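Leucyl aminopeptidase (Trypanosoma brucei brucei, PDB 5NTD) probably removes N-terminal amino acids such as leucine from peptides, as an M17 aminopeptidase that binds two manganese ions and bestatin. Local coordinates at residues G[114-117]-G[118-122]; G[226-229]-G[230-234]. All coordinates share one frame; numbering follows the deposited sequence.

Interaction 1: residues G[114-117]-G[118-122]; sequences NNCP and ARPDV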
loop_
_atom_site.group_PDB
_atom_site.type_symbol
_atom_site.label_atom_id
_atom_site.label_comp_id
_atom_site.label_asym_id
_atom_site.label_seq_id
_atom_site.Cartn_x
_atom_site.Cartn_y
_atom_site.Cartn_z
ATOM N N ASN G 114 -36.740 8.371 7.393
ATOM C CA ASN G 114 -36.221 7.093 6.826
ATOM C C ASN G 114 -36.067 6.004 7.855
ATOM O O ASN G 114 -35.481 4.953 7.586
ATOM C CB ASN G 114 -34.909 7.338 6.117
ATOM C CG ASN G 114 -35.043 8.355 5.047
ATOM O OD1 ASN G 114 -34.432 9.431 5.074
ATOM N ND2 ASN G 114 -35.835 8.025 4.068
ATOM N N ASN G 115 -36.591 6.244 9.048
ATOM C CA ASN G 115 -36.415 5.304 10.166
ATOM C C ASN G 115 -37.760 4.773 10.664
ATOM O O ASN G 115 -38.810 5.264 10.296
ATOM C CB ASN G 115 -35.634 5.958 11.294
ATOM C CG ASN G 115 -34.834 4.956 12.126
ATOM O OD1 ASN G 115 -35.003 3.748 12.016
ATOM N ND2 ASN G 115 -33.994 5.479 13.021
ATOM N N CYS G 116 -37.688 3.735 11.465
ATOM C CA CYS G 116 -38.850 3.152 12.176
ATOM C C CYS G 116 -39.143 3.955 13.432
ATOM O O CYS G 116 -38.257 4.090 14.281
ATOM C CB CYS G 116 -38.564 1.719 12.570
ATOM S SG CYS G 116 -39.893 0.967 13.550
ATOM N N PRO G 117 -40.362 4.543 13.555
ATOM C CA PRO G 117 -40.662 5.476 14.667
ATOM C C PRO G 117 -40.514 4.862 16.046
ATOM O O PRO G 117 -40.183 5.550 16.998
ATOM C CB PRO G 117 -42.123 5.840 14.428
ATOM C CG PRO G 117 -42.328 5.679 12.968
ATOM C CD PRO G 117 -41.402 4.572 12.531
ATOM N N ALA G 118 -40.730 3.561 16.116
ATOM C CA ALA G 118 -40.588 2.847 17.398
ATOM C C ALA G 118 -39.117 2.612 17.847
ATOM O O ALA G 118 -38.872 2.095 18.920
ATOM C CB ALA G 118 -41.299 1.504 17.332
ATOM N N ARG G 119 -38.182 2.952 16.973
ATOM C CA ARG G 119 -36.735 2.826 17.247
ATOM C C ARG G 119 -36.371 1.477 17.853
ATOM O O ARG G 119 -35.779 1.404 18.924
ATOM C CB ARG G 119 -36.273 3.962 18.130
ATOM C CG ARG G 119 -36.385 5.334 17.459
ATOM C CD ARG G 119 -35.449 5.492 16.258
ATOM N NE ARG G 119 -34.064 5.180 16.596
ATOM C CZ ARG G 119 -33.190 6.037 17.118
ATOM N NH1 ARG G 119 -31.980 5.619 17.444
ATOM N NH2 ARG G 119 -33.509 7.297 17.376
ATOM N N PRO G 120 -36.754 0.378 17.165
ATOM C CA PRO G 120 -36.405 -0.935 17.629
ATOM C C PRO G 120 -34.886 -1.176 17.718
ATOM O O PRO G 120 -34.451 -2.073 18.444
ATOM C CB PRO G 120 -37.018 -1.850 16.566
ATOM C CG PRO G 120 -37.107 -0.996 15.356
ATOM C CD PRO G 120 -37.456 0.335 15.880
ATOM N N ASP G 121 -34.111 -0.396 16.982
ATOM C CA ASP G 121 -32.646 -0.443 17.096
ATOM C C ASP G 121 -32.205 -0.240 18.563
ATOM O O ASP G 121 -31.344 -0.945 19.081
ATOM C CB ASP G 121 -31.961 0.586 16.202
ATOM C CG ASP G 121 -32.370 2.005 16.511
ATOM O OD1 ASP G 121 -33.586 2.321 16.431
ATOM O OD2 ASP G 121 -31.503 2.823 16.851
ATOM N N VAL G 122 -32.817 0.736 19.226
ATOM C CA VAL G 122 -32.477 1.025 20.636
ATOM C C VAL G 122 -33.084 -0.009 21.586
ATOM O O VAL G 122 -32.469 -0.415 22.549
ATOM C CB VAL G 122 -32.872 2.429 21.044
ATOM C CG1 VAL G 122 -32.554 2.669 22.511
ATOM C CG2 VAL G 122 -32.119 3.448 20.189
HETATM O O HOH W 1 -34.935 1.958 14.271
#

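Interaction 2: residues G[226-229]-G[230-234]; sequences TEIA and QGYAK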
loop_
_atom_site.group_PDB
_atom_site.type_symbol
_atom_site.label_atom_id
_atom_site.label_comp_id
_atom_site.label_asym_id
_atom_site.label_seq_id
_atom_site.Cartn_x
_atom_site.Cartn_y
_atom_site.Cartn_z
ATOM N N THR G 226 -27.808 -26.635 2.197
ATOM C CA THR G 226 -28.746 -27.394 1.379
ATOM C C THR G 226 -29.526 -28.422 2.235
ATOM O O THR G 226 -30.741 -28.560 2.095
ATOM C CB THR G 226 -28.023 -28.107 0.232
ATOM O OG1 THR G 226 -27.440 -27.108 -0.616
ATOM C CG2 THR G 226 -29.005 -28.964 -0.603
ATOM N N GLU G 227 -28.813 -29.141 3.072
ATOM C CA GLU G 227 -29.447 -30.156 3.935
ATOM C C GLU G 227 -30.446 -29.520 4.874
ATOM O O GLU G 227 -31.499 -30.086 5.163
ATOM C CB GLU G 227 -28.436 -30.935 4.761
ATOM C CG GLU G 227 -27.671 -31.952 3.942
ATOM C CD GLU G 227 -26.525 -32.560 4.749
ATOM O OE1 GLU G 227 -26.790 -32.993 5.900
ATOM O OE2 GLU G 227 -25.366 -32.597 4.253
ATOM N N ILE G 228 -30.103 -28.350 5.369
ATOM C CA ILE G 228 -31.012 -27.608 6.257
ATOM C C ILE G 228 -32.305 -27.256 5.525
ATOM O O ILE G 228 -33.400 -27.428 6.057
ATOM C CB ILE G 228 -30.346 -26.354 6.830
ATOM C CG1 ILE G 228 -29.298 -26.781 7.864
ATOM C CG2 ILE G 228 -31.376 -25.421 7.477
ATOM C CD1 ILE G 228 -28.254 -25.720 8.147
ATOM N N ALA G 229 -32.163 -26.761 4.305
ATOM C CA ALA G 229 -33.322 -26.445 3.472
ATOM C C ALA G 229 -34.189 -27.701 3.219
ATOM O O ALA G 229 -35.412 -27.666 3.323
ATOM C CB ALA G 229 -32.893 -25.845 2.155
ATOM N N GLN G 230 -33.532 -28.801 2.901
ATOM C CA GLN G 230 -34.219 -30.095 2.695
ATOM C C GLN G 230 -34.962 -30.562 3.960
ATOM O O GLN G 230 -36.098 -31.004 3.886
ATOM C CB GLN G 230 -33.232 -31.164 2.254
ATOM C CG GLN G 230 -32.815 -30.955 0.815
ATOM C CD GLN G 230 -31.573 -31.720 0.415
ATOM O OE1 GLN G 230 -30.655 -31.912 1.206
ATOM N NE2 GLN G 230 -31.538 -32.164 -0.824
ATOM N N GLY G 231 -34.328 -30.409 5.101
ATOM C CA GLY G 231 -34.943 -30.727 6.390
ATOM C C GLY G 231 -36.237 -29.955 6.622
ATOM O O GLY G 231 -37.265 -30.521 7.035
ATOM N N TYR G 232 -36.187 -28.655 6.370
ATOM C CA TYR G 232 -37.386 -27.810 6.510
ATOM C C TYR G 232 -38.444 -28.204 5.471
ATOM O O TYR G 232 -39.635 -28.211 5.758
ATOM C CB TYR G 232 -37.044 -26.340 6.429
ATOM C CG TYR G 232 -36.608 -25.801 7.765
ATOM C CD1 TYR G 232 -37.541 -25.526 8.759
ATOM C CD2 TYR G 232 -35.260 -25.526 8.029
ATOM C CE1 TYR G 232 -37.136 -25.018 10.005
ATOM C CE2 TYR G 232 -34.856 -25.030 9.269
ATOM C CZ TYR G 232 -35.789 -24.786 10.261
ATOM O OH TYR G 232 -35.423 -24.269 11.475
ATOM N N ALA G 233 -37.997 -28.563 4.288
ATOM C CA ALA G 233 -38.930 -29.024 3.240
ATOM C C ALA G 233 -39.694 -30.279 3.664
ATOM O O ALA G 233 -40.917 -30.342 3.483
ATOM C CB ALA G 233 -38.207 -29.280 1.943
ATOM N N LYS G 234 -39.008 -31.259 4.222
ATOM C CA LYS G 234 -39.698 -32.495 4.730
ATOM C C LYS G 234 -40.697 -32.081 5.818
ATOM O O LYS G 234 -41.846 -32.498 5.813
ATOM C CB LYS G 234 -38.764 -33.651 5.231
#

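Interaction 1: residues G[114-117]-G[118-122]
N115, just before a type I beta turn that runs from C116 to R119, meets R119 at the turn's far end, where the loop after strand 99-107 enters helix 120-131. N115 ND2 comes within 3.5 Å of R119 CD, the side chains crossing at about a right angle. An asparagine suits this buried place because its amide can donate and accept at once: ND2 bonds to E447 OE2 of a second subunit, while OD1 accepts from C116 N and from a water that also donates to D121 OD1. C116 closes the turn, its O accepting from R119 N at 2.9 Å. Its small, weakly polar SG, anti to the backbone N (chi1 176°), packs 3.4 Å from P120 CD. P117, its phi held near -60° by the ring, fits the turn's second position. R119 is the N-cap residue, and P120 suits the helix's first turn, where no amide hydrogen is needed. Bends at chi2 and chi3 fold R119 back to D121, and the long arginine suits burial because D121 and K110 O (from NH2) use its N-H groups. The salt bridge is side-on through syn lone pairs, NE to D121 OD1 and NH1 to D121 OD2, both at 2.9 Å.

Interaction 2: residues G[226-229]-G[230-234]
I228 and Y232 stand side by side on one flank of helix 222-236, one turn apart and pointing the same way. The branch that touches is the methyl CG2 of I228, which lies in the plane of the tyrosine ring and meets its edge 3.9 Å from Y232 CD2. That methyl is set anti to the backbone N of I228 by a chi1 of -72°, which turns it along the helix in the direction of Y232. Y232 CD2, on that edge, is also 3.3 Å from I228 O, a carbonyl already engaged by Y232 N. A branched aliphatic chain and a long aromatic one suit this buried flank, and the hydroxyl at the ring's far end is satisfied by C19 O.

On another flank Q230 runs back along the helix, extended beyond CG, and slants across both T226 and E227. Q230 OE1 lies near E227 CA (3.5 Å), with T226 CG2 at 3.8 Å. T226 OG1 bonds to T222 O, one turn earlier, which suits a threonine buried in a helix.

Four successive i to i+4 backbone bonds, from Q230 N to T226 O (2.9 Å) through A233 N to A229 O (2.9 Å), mark a regular alpha-helix. The small methyls of A229 and A233 let F320 and V240 come close. Helix 314-328 packs on I228, A229 and Y232 through F320, L324 and R328, helix 6-20 on E227 and I228, and strand 239-244 meets T226 and Q230 through V242 and A233 through V240.

How the interactions relate
Interactions 1 and 2 lie on opposite sides of the chain's centre, with their own centres 34 Å apart and nearest atoms about 23 Å apart. They belong to different domains: 114-122 to the M17 N-terminal domain, 226-234 to the catalytic domain. The first is a turn and helix start that meets a second subunit of the hexameric assembly, whereas the second lies mid-helix and is met by no other chain. None of their residues is among the manganese ligands K289, D294, D312, D371 and E373. Interaction 2 is nonetheless linked to the active site through the sheet: strand 239-244 pairs with 268-274, that with 334-344, and that with 283-291, which carries K289 of the manganese, bicarbonate and bestatin sites.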